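Local coordinates for tyrosine aminotransferase (Leishmania infantum, PDB 4IX8), which probably transfers the amino group of tyrosine to 2-oxoglutarate, using pyridoxal phosphate as cofactor, as other aminotransferases of its family do, at residues 372-377 against 416-421; 71-76 against 402-407; 114-119 against 135-140. All coordinates share one frame; numbering follows the deposited sequence.

Contact 1. Residues 372-377 against 416-421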
loop_
_atom_site.group_PDB
_atom_site.type_symbol
_atom_site.label_atom_id
_atom_site.label_comp_id
_atom_site.label_asym_id
_atom_site.label_seq_id
_atom_site.Cartn_x
_atom_site.Cartn_y
_atom_site.Cartn_z
ATOM N N SER A 372 6.160 20.582 11.498
ATOM C CA SER A 372 5.847 19.176 11.722
ATOM C C SER A 372 5.307 19.048 13.157
ATOM O O SER A 372 4.818 20.035 13.699
ATOM C CB SER A 372 7.061 18.300 11.485
ATOM O OG SER A 372 6.723 16.941 11.626
ATOM N N MET A 373 5.383 17.848 13.746
ATOM C CA MET A 373 4.704 17.497 15.026
ATOM C C MET A 373 5.624 16.938 16.110
ATOM O O MET A 373 5.155 16.371 17.101
ATOM C CB MET A 373 3.618 16.437 14.785
ATOM C CG MET A 373 2.465 16.829 13.877
ATOM S SD MET A 373 1.642 15.389 13.119
ATOM C CE MET A 373 1.837 14.087 14.339
ATOM N N PHE A 374 6.926 17.065 15.912
ATOM C CA PHE A 374 7.894 16.362 16.745
ATOM C C PHE A 374 8.982 17.273 17.259
ATOM O O PHE A 374 9.267 18.310 16.676
ATOM C CB PHE A 374 8.548 15.236 15.952
ATOM C CG PHE A 374 7.565 14.324 15.252
ATOM C CD1 PHE A 374 6.928 13.306 15.946
ATOM C CD2 PHE A 374 7.267 14.501 13.922
ATOM C CE1 PHE A 374 6.042 12.492 15.313
ATOM C CE2 PHE A 374 6.381 13.664 13.286
ATOM C CZ PHE A 374 5.782 12.664 13.979
ATOM N N VAL A 375 9.613 16.853 18.339
ATOM C CA VAL A 375 10.774 17.539 18.823
ATOM C C VAL A 375 11.855 16.505 19.104
ATOM O O VAL A 375 11.549 15.345 19.386
ATOM C CB VAL A 375 10.415 18.381 20.073
ATOM C CG1 VAL A 375 10.163 17.504 21.293
ATOM C CG2 VAL A 375 11.482 19.389 20.336
ATOM N N MET A 376 13.113 16.904 18.928
ATOM C CA MET A 376 14.244 16.055 19.255
ATOM C C MET A 376 14.980 16.618 20.469
ATOM O O MET A 376 15.519 17.729 20.434
ATOM C CB MET A 376 15.186 15.940 18.068
ATOM C CG MET A 376 14.730 14.969 17.002
ATOM S SD MET A 376 14.796 13.237 17.517
ATOM C CE MET A 376 16.430 12.785 16.933
ATOM N N LEU A 377 15.044 15.807 21.517
ATOM C CA LEU A 377 15.654 16.181 22.784
ATOM C C LEU A 377 17.059 15.653 22.774
ATOM O O LEU A 377 17.249 14.457 22.591
ATOM C CB LEU A 377 14.890 15.592 23.949
ATOM C CG LEU A 377 13.401 15.901 23.875
ATOM C CD1 LEU A 377 12.715 15.187 25.021
ATOM C CD2 LEU A 377 13.144 17.450 23.935
ATOM N N PHE A 416 19.746 11.107 21.287
ATOM C CA PHE A 416 18.555 11.951 21.277
ATOM C C PHE A 416 17.308 11.208 21.631
ATOM O O PHE A 416 17.311 9.977 21.715
ATOM C CB PHE A 416 18.344 12.576 19.908
ATOM C CG PHE A 416 19.451 13.506 19.485
ATOM C CD1 PHE A 416 20.639 13.010 18.987
ATOM C CD2 PHE A 416 19.304 14.879 19.606
ATOM C CE1 PHE A 416 21.677 13.857 18.626
ATOM C CE2 PHE A 416 20.320 15.733 19.213
ATOM C CZ PHE A 416 21.515 15.203 18.720
ATOM N N LEU A 417 16.225 11.972 21.769
ATOM C CA LEU A 417 14.904 11.409 22.003
ATOM C C LEU A 417 13.867 12.142 21.171
ATOM O O LEU A 417 13.862 13.377 21.134
ATOM C CB LEU A 417 14.516 11.517 23.466
ATOM C CG LEU A 417 15.431 10.845 24.480
ATOM C CD1 LEU A 417 15.019 11.316 25.837
ATOM C CD2 LEU A 417 15.315 9.330 24.374
ATOM N N ARG A 418 12.990 11.388 20.516
ATOM C CA ARG A 418 11.892 11.986 19.789
ATOM C C ARG A 418 10.679 12.026 20.686
ATOM O O ARG A 418 10.302 11.015 21.247
ATOM C CB ARG A 418 11.524 11.219 18.489
ATOM C CG ARG A 418 10.719 12.118 17.555
ATOM C CD ARG A 418 10.069 11.414 16.420
ATOM N NE ARG A 418 8.989 10.538 16.852
ATOM C CZ ARG A 418 8.185 9.898 16.005
ATOM N NH1 ARG A 418 8.343 10.021 14.683
ATOM N NH2 ARG A 418 7.221 9.144 16.475
ATOM N N ALA A 419 10.072 13.202 20.790
ATOM C CA ALA A 419 8.858 13.390 21.558
ATOM C C ALA A 419 7.859 14.101 20.679
ATOM O O ALA A 419 8.212 14.924 19.814
ATOM C CB ALA A 419 9.124 14.179 22.809
ATOM N N THR A 420 6.608 13.757 20.898
ATOM C CA THR A 420 5.510 14.254 20.105
ATOM C C THR A 420 4.928 15.522 20.690
ATOM O O THR A 420 4.744 15.631 21.889
ATOM C CB THR A 420 4.438 13.166 20.002
ATOM O OG1 THR A 420 4.885 12.196 19.025
ATOM C CG2 THR A 420 3.122 13.725 19.579
ATOM N N VAL A 421 4.607 16.465 19.815
ATOM C CA VAL A 421 4.069 17.782 20.216
ATOM C C VAL A 421 2.518 17.909 20.055
ATOM O O VAL A 421 1.912 18.919 20.416
ATOM C CB VAL A 421 4.843 18.875 19.426
ATOM C CG1 VAL A 421 4.214 20.214 19.495
ATOM C CG2 VAL A 421 6.273 18.959 19.968
#

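Contact 2. Residues 71-76 against 402-407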
loop_
_atom_site.group_PDB
_atom_site.type_symbol
_atom_site.label_atom_id
_atom_site.label_comp_id
_atom_site.label_asym_id
_atom_site.label_seq_id
_atom_site.Cartn_x
_atom_site.Cartn_y
_atom_site.Cartn_z
ATOM N N ARG A 71 2.096 8.368 26.560
ATOM C CA ARG A 71 2.846 8.034 25.368
ATOM C C ARG A 71 3.173 9.275 24.557
ATOM O O ARG A 71 2.270 9.942 24.055
ATOM C CB ARG A 71 2.073 7.041 24.528
ATOM C CG ARG A 71 2.119 5.646 25.091
ATOM C CD ARG A 71 1.119 4.758 24.396
ATOM N NE ARG A 71 1.700 4.119 23.221
ATOM C CZ ARG A 71 2.217 2.890 23.213
ATOM N NH1 ARG A 71 2.230 2.167 24.334
ATOM N NH2 ARG A 71 2.729 2.384 22.100
ATOM N N LEU A 72 4.471 9.588 24.481
ATOM C CA LEU A 72 4.997 10.696 23.664
ATOM C C LEU A 72 5.662 10.228 22.392
ATOM O O LEU A 72 6.272 11.024 21.687
ATOM C CB LEU A 72 6.017 11.510 24.456
ATOM C CG LEU A 72 5.555 11.978 25.814
ATOM C CD1 LEU A 72 6.563 12.999 26.300
ATOM C CD2 LEU A 72 4.122 12.553 25.758
ATOM N N SER A 73 5.476 8.947 22.087
ATOM C CA SER A 73 6.153 8.237 20.998
ATOM C C SER A 73 5.351 8.128 19.719
ATOM O O SER A 73 5.863 7.725 18.668
ATOM C CB SER A 73 6.465 6.829 21.468
ATOM O OG SER A 73 5.350 6.332 22.204
ATOM N N ILE A 74 4.072 8.444 19.802
ATOM C CA ILE A 74 3.147 8.118 18.707
ATOM C C ILE A 74 3.136 9.172 17.594
ATOM O O ILE A 74 3.014 10.354 17.856
ATOM C CB ILE A 74 1.734 7.924 19.258
ATOM C CG1 ILE A 74 1.312 9.108 20.183
ATOM C CG2 ILE A 74 1.681 6.550 19.965
ATOM C CD1 ILE A 74 0.172 8.750 21.184
ATOM N N GLY A 75 3.276 8.738 16.343
ATOM C CA GLY A 75 3.402 9.665 15.222
ATOM C C GLY A 75 2.113 9.811 14.434
ATOM O O GLY A 75 2.143 10.063 13.231
ATOM N N ASP A 76 0.997 9.591 15.107
ATOM C CA ASP A 76 -0.324 9.613 14.487
ATOM C C ASP A 76 -1.161 10.802 15.046
ATOM O O ASP A 76 -1.467 10.853 16.200
ATOM C CB ASP A 76 -1.009 8.262 14.726
ATOM C CG ASP A 76 -2.364 8.151 14.064
ATOM O OD1 ASP A 76 -2.957 9.191 13.700
ATOM O OD2 ASP A 76 -2.849 7.009 13.930
ATOM N N ASN A 402 6.611 5.514 33.436
ATOM C CA ASN A 402 5.582 5.085 32.488
ATOM C C ASN A 402 5.321 6.180 31.465
ATOM O O ASN A 402 4.182 6.413 31.047
ATOM C CB ASN A 402 4.280 4.709 33.224
ATOM C CG ASN A 402 3.372 3.762 32.414
ATOM O OD1 ASN A 402 3.692 3.352 31.291
ATOM N ND2 ASN A 402 2.221 3.417 32.999
ATOM N N VAL A 403 6.405 6.812 31.026
ATOM C CA VAL A 403 6.364 7.755 29.922
ATOM C C VAL A 403 7.201 7.163 28.818
ATOM O O VAL A 403 8.366 6.824 29.021
ATOM C CB VAL A 403 6.929 9.139 30.276
ATOM C CG1 VAL A 403 6.902 10.029 29.057
ATOM C CG2 VAL A 403 6.154 9.759 31.410
ATOM N N GLN A 404 6.637 7.135 27.621
ATOM C CA GLN A 404 7.296 6.517 26.506
ATOM C C GLN A 404 7.749 7.588 25.503
ATOM O O GLN A 404 6.942 8.346 24.956
ATOM C CB GLN A 404 6.355 5.490 25.848
ATOM C CG GLN A 404 7.083 4.551 24.869
ATOM C CD GLN A 404 6.138 3.757 24.010
ATOM O OE1 GLN A 404 4.967 3.578 24.360
ATOM N NE2 GLN A 404 6.627 3.276 22.886
ATOM N N VAL A 405 9.049 7.634 25.251
ATOM C CA VAL A 405 9.575 8.424 24.153
ATOM C C VAL A 405 10.171 7.422 23.155
ATOM O O VAL A 405 9.923 6.227 23.274
ATOM C CB VAL A 405 10.613 9.454 24.621
ATOM C CG1 VAL A 405 9.942 10.464 25.540
ATOM C CG2 VAL A 405 11.803 8.779 25.330
ATOM N N LEU A 406 10.864 7.905 22.128
ATOM C CA LEU A 406 11.557 7.025 21.188
ATOM C C LEU A 406 13.014 7.428 21.196
ATOM O O LEU A 406 13.319 8.600 21.063
ATOM C CB LEU A 406 10.987 7.119 19.768
ATOM C CG LEU A 406 9.598 6.507 19.538
ATOM C CD1 LEU A 406 9.149 6.761 18.114
ATOM C CD2 LEU A 406 9.602 5.013 19.850
ATOM N N PRO A 407 13.919 6.455 21.312
ATOM C CA PRO A 407 15.342 6.763 21.231
ATOM C C PRO A 407 15.720 7.136 19.814
ATOM O O PRO A 407 15.153 6.532 18.894
ATOM C CB PRO A 407 16.004 5.451 21.639
ATOM C CG PRO A 407 15.007 4.392 21.245
ATOM C CD PRO A 407 13.671 5.008 21.468
#

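Contact 3. Residues 114-119 against 135-140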
loop_
_atom_site.group_PDB
_atom_site.type_symbol
_atom_site.label_atom_id
_atom_site.label_comp_id
_atom_site.label_asym_id
_atom_site.label_seq_id
_atom_site.Cartn_x
_atom_site.Cartn_y
_atom_site.Cartn_z
ATOM N N LEU A 114 -8.081 14.012 -9.676
ATOM C CA LEU A 114 -7.246 14.260 -8.486
ATOM C C LEU A 114 -5.823 14.665 -8.918
ATOM O O LEU A 114 -5.208 15.575 -8.351
ATOM C CB LEU A 114 -7.171 13.019 -7.564
ATOM C CG LEU A 114 -6.270 13.169 -6.305
ATOM C CD1 LEU A 114 -6.739 14.354 -5.487
ATOM C CD2 LEU A 114 -6.240 11.932 -5.436
ATOM N N ARG A 115 -5.319 14.041 -9.967
ATOM C CA ARG A 115 -3.985 14.401 -10.429
ATOM C C ARG A 115 -3.973 15.866 -10.880
ATOM O O ARG A 115 -3.026 16.610 -10.577
ATOM C CB ARG A 115 -3.530 13.464 -11.554
ATOM C CG ARG A 115 -3.314 12.034 -11.102
ATOM C CD ARG A 115 -3.083 11.092 -12.318
ATOM N NE ARG A 115 -1.796 11.342 -12.944
ATOM C CZ ARG A 115 -1.470 10.942 -14.177
ATOM N NH1 ARG A 115 -2.354 10.302 -14.918
ATOM N NH2 ARG A 115 -0.256 11.191 -14.672
ATOM N N GLN A 116 -5.035 16.285 -11.566
ATOM C CA GLN A 116 -5.140 17.678 -11.992
ATOM C C GLN A 116 -5.236 18.604 -10.801
ATOM O O GLN A 116 -4.610 19.676 -10.773
ATOM C CB GLN A 116 -6.349 17.862 -12.899
ATOM C CG GLN A 116 -6.026 17.447 -14.318
ATOM C CD GLN A 116 -7.225 16.953 -15.094
ATOM O OE1 GLN A 116 -8.344 17.382 -14.869
ATOM N NE2 GLN A 116 -6.996 15.988 -15.985
ATOM N N VAL A 117 -6.006 18.172 -9.806
ATOM C CA VAL A 117 -6.253 18.974 -8.605
ATOM C C VAL A 117 -4.980 19.130 -7.765
ATOM O O VAL A 117 -4.682 20.215 -7.287
ATOM C CB VAL A 117 -7.407 18.329 -7.775
ATOM C CG1 VAL A 117 -7.394 18.769 -6.363
ATOM C CG2 VAL A 117 -8.768 18.639 -8.411
ATOM N N VAL A 118 -4.238 18.044 -7.588
ATOM C CA VAL A 118 -3.008 18.087 -6.812
ATOM C C VAL A 118 -2.017 19.031 -7.449
ATOM O O VAL A 118 -1.320 19.790 -6.785
ATOM C CB VAL A 118 -2.397 16.708 -6.729
ATOM C CG1 VAL A 118 -0.950 16.784 -6.322
ATOM C CG2 VAL A 118 -3.189 15.842 -5.784
ATOM N N SER A 119 -1.959 18.969 -8.771
ATOM C CA SER A 119 -1.086 19.828 -9.546
ATOM C C SER A 119 -1.442 21.291 -9.290
ATOM O O SER A 119 -0.564 22.132 -9.098
ATOM C CB SER A 119 -1.216 19.524 -11.034
ATOM O OG SER A 119 -0.421 20.428 -11.773
ATOM N N LEU A 135 4.795 22.636 -12.998
ATOM C CA LEU A 135 3.973 21.619 -12.354
ATOM C C LEU A 135 2.899 21.116 -13.265
ATOM O O LEU A 135 1.965 21.856 -13.565
ATOM C CB LEU A 135 3.294 22.195 -11.128
ATOM C CG LEU A 135 4.193 22.447 -9.946
ATOM C CD1 LEU A 135 3.470 23.250 -8.884
ATOM C CD2 LEU A 135 4.493 21.122 -9.361
ATOM N N LYS A 136 2.984 19.856 -13.673
ATOM C CA LYS A 136 1.993 19.329 -14.604
ATOM C C LYS A 136 1.343 18.090 -14.080
ATOM O O LYS A 136 2.004 17.233 -13.501
ATOM C CB LYS A 136 2.640 19.044 -15.954
ATOM C CG LYS A 136 3.347 20.262 -16.535
ATOM C CD LYS A 136 4.089 19.941 -17.843
ATOM C CE LYS A 136 4.776 21.188 -18.417
ATOM N NZ LYS A 136 3.794 22.090 -19.116
ATOM N N TRP A 137 0.041 17.977 -14.306
ATOM C CA TRP A 137 -0.682 16.838 -13.782
ATOM C C TRP A 137 -0.189 15.531 -14.418
ATOM O O TRP A 137 -0.313 14.456 -13.809
ATOM C CB TRP A 137 -2.184 17.001 -13.990
ATOM C CG TRP A 137 -2.675 16.965 -15.410
ATOM C CD1 TRP A 137 -2.729 18.008 -16.292
ATOM C CD2 TRP A 137 -3.206 15.827 -16.106
ATOM N NE1 TRP A 137 -3.265 17.593 -17.488
ATOM C CE2 TRP A 137 -3.570 16.259 -17.399
ATOM C CE3 TRP A 137 -3.433 14.497 -15.752
ATOM C CZ2 TRP A 137 -4.124 15.391 -18.356
ATOM C CZ3 TRP A 137 -3.991 13.640 -16.700
ATOM C CH2 TRP A 137 -4.330 14.091 -17.988
ATOM N N GLU A 138 0.387 15.615 -15.619
ATOM C CA GLU A 138 0.979 14.438 -16.245
ATOM C C GLU A 138 2.071 13.838 -15.370
ATOM O O GLU A 138 2.280 12.632 -15.413
ATOM C CB GLU A 138 1.572 14.774 -17.630
ATOM C CG GLU A 138 0.539 15.051 -18.746
ATOM C CD GLU A 138 0.114 16.507 -18.876
ATOM O OE1 GLU A 138 0.390 17.297 -17.950
ATOM O OE2 GLU A 138 -0.515 16.850 -19.921
ATOM N N ASN A 139 2.694 14.660 -14.521
ATOM C CA ASN A 139 3.842 14.246 -13.678
ATOM C C ASN A 139 3.493 14.007 -12.221
ATOM O O ASN A 139 4.389 13.900 -11.366
ATOM C CB ASN A 139 4.936 15.318 -13.725
ATOM C CG ASN A 139 5.507 15.484 -15.114
ATOM O OD1 ASN A 139 5.643 14.518 -15.846
ATOM N ND2 ASN A 139 5.783 16.711 -15.502
ATOM N N VAL A 140 2.194 13.905 -11.960
ATOM C CA VAL A 140 1.675 13.547 -10.652
ATOM C C VAL A 140 1.263 12.083 -10.626
ATOM O O VAL A 140 0.549 11.622 -11.508
ATOM C CB VAL A 140 0.402 14.392 -10.266
ATOM C CG1 VAL A 140 -0.152 13.940 -8.912
ATOM C CG2 VAL A 140 0.710 15.860 -10.232
#

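Contact 1. Residues 372-377 against 416-421
Strands 374-377 and 416-420 pair antiparallel at the middle of the small mixed sheet, with the Phe374 ring and the Arg418 guanidinium stacked on one face. The axes of the two short segments make an angle of 156° between their N-to-C directions. Val375 N donates to Ala419 O at 2.8 Å, and Ala419 N returns a bond to Val375 O at 3.0 Å. Leu377 and Leu417 form the next hydrogen-bonded pair. Its Leu377 N to Leu417 O bond is 2.7 Å long and nearly straight. Val421 N extends the ladder past the strand end to Met373 O. Phe374 with Thr420 and Met376 with Arg418 are the non-hydrogen-bonded pairs.

The side chain of Arg418 starts with CG trans to the backbone N and bends at chi3 (69°), which carries the guanidinium over the Phe374 ring. The two planes are 18° apart. Phe374 CE1 lies 3.4 Å from Arg418 NH1 and faces the centre of the guanidinium. Arg418 CD reaches the ring at Phe374 CD1, 3.7 Å away. On the same face, the bent Met376 places its CE 3.5 Å from Phe416 CB. Val375 CG1 packs on Ala419 CB at 3.8 Å on the other face, beside Leu377 and Leu417.

Arg418 NH1 also bonds to Asn221 OD1, and NH2 to Ser73 O. Thr420 OG1 bonds to Ile74 O. The guanidinium is therefore fixed by two outside acceptors and by a flat aromatic surface. Its place, and its bond to Asn221, are consistent with the arginine that binds the substrate carboxylate in related aminotransferases. If so, Phe374 would be a second-shell residue lying against one face of the guanidinium.

Contact 2. Residues 71-76 against 402-407
Gln404 runs along Ser73 and finishes against Arg71. Gln404 CB lies 3.9 Å from Ser73 OG. Gln404 CG is closer, at 3.6 Å from the same Ser73 OG. Gln404 CD comes to 3.2 Å from Ser73 OG, so the glutamine stem passes alongside the hydroxyl. At the tip the amide branches to two neighbours. Gln404 NE2 is 3.4 Å from Ser73 OG, but the angle is too poor for a hydrogen bond. Gln404 OE1 sits over the face of the Arg71 guanidinium, 3.1 Å from Arg71 CZ. The amide and guanidinium planes are 88° apart. The oxygen thus meets the flat side of the arginine rather than its N-H bonds. The attraction is probably electrostatic. Gln404 gets there by an extended chain, with CG trans to its backbone N (chi1 -166°).

The backbones are linked as parallel neighbours at Arg71 and Gln404. Leu72 N donates to Gln404 O at 2.8 Å, in the carbonyl plane but bent at the hydrogen (142°). Beyond this bond Ser73 CB points toward 402-407 and meets Leu406 CG at 3.7 Å. Leu72 CG rests 4.0 Å from Val403 CG1.

Leu72 and Val403 both reach helix 425-442, at Leu428 and Arg434 respectively. Gln404 packs on Leu398 of helix 390-401. The five-stranded sheet is consistent with the small domain of the aspartate aminotransferase fold. Strand 70-71 is an outermost strand of it within this chain, and 403-407 lies between 70-71 and 416-420.

Contact 3. Residues 114-119 against 135-140
Gln116 lies alongside Trp137 and overlaps one face of its indole. Gln116 CG stands 3.7 Å from the centroid of the Trp137 five-membered ring, 18° off the normal, in a CH-pi contact. Gln116 NE2 follows 3.5 Å above the Trp137 ring plane, over its centre. The amide plane is steeply inclined to the indole, by 79°, so it does not lie flat on it. Glu138 CD approaches the opposite face of Trp137 at 3.8 Å, near the rim. The indole thus lies between the side chains of Gln116 and Glu138. Trp137 CG sits between the backbone N and the carbonyl carbon (chi1 67°), with Trp137 CB 3.5 Å from Arg115 O.

Arg115 extends to the backbone of Val140. Arg115 NE donates to Val140 O at 2.8 Å, from a position tilted out of the carbonyl plane. Arg115 NH2 adds a weak bond to the same Val140 O at 3.3 Å. Arg115 NH2 is also 3.0 Å from Glu138 O. A bend at chi3 helps bring the guanidinium there. Trp137 CZ3 lies over one face of the Arg115 guanidinium, offset toward the rim of that group.

Val118 CG1 packs on Val140 CG1 at 3.9 Å. Ser119 fits its CB beside Trp137 CB and Val140 CG2.

The contact closes a short connection that contains helix 129-133. It lays helix 112-122 against the entry to strand 140-143, an outermost strand of the large mixed sheet in this chain. That sheet is consistent with the large, cofactor-binding domain of the fold. Val118 and Leu135 also touch the adjoining strand 292-297. Leu114 packs toward helix 322-331.

In the fold
Contacts 1 and 2 are neighbours in the small mixed sheet, with centres 9 Å apart. Strand 416-420 lies between 374-379 and 403-407, and probable hydrogen bonds from Arg418 N to Leu406 O and from Thr420 N to Leu72 O join the two contacts. Their segments alternate along the chain; contact 2 joins an early segment to a late one. Contact 3 is nested inside the loop closed by contact 2. It lies across the chain's centre, about 33 Å from contact 1 and 36 Å from contact 2, centre to centre. Contacts 1 and 2 thus lie in what is probably the small domain, and contact 3 packs a helix at the edge of the large domain's sheet.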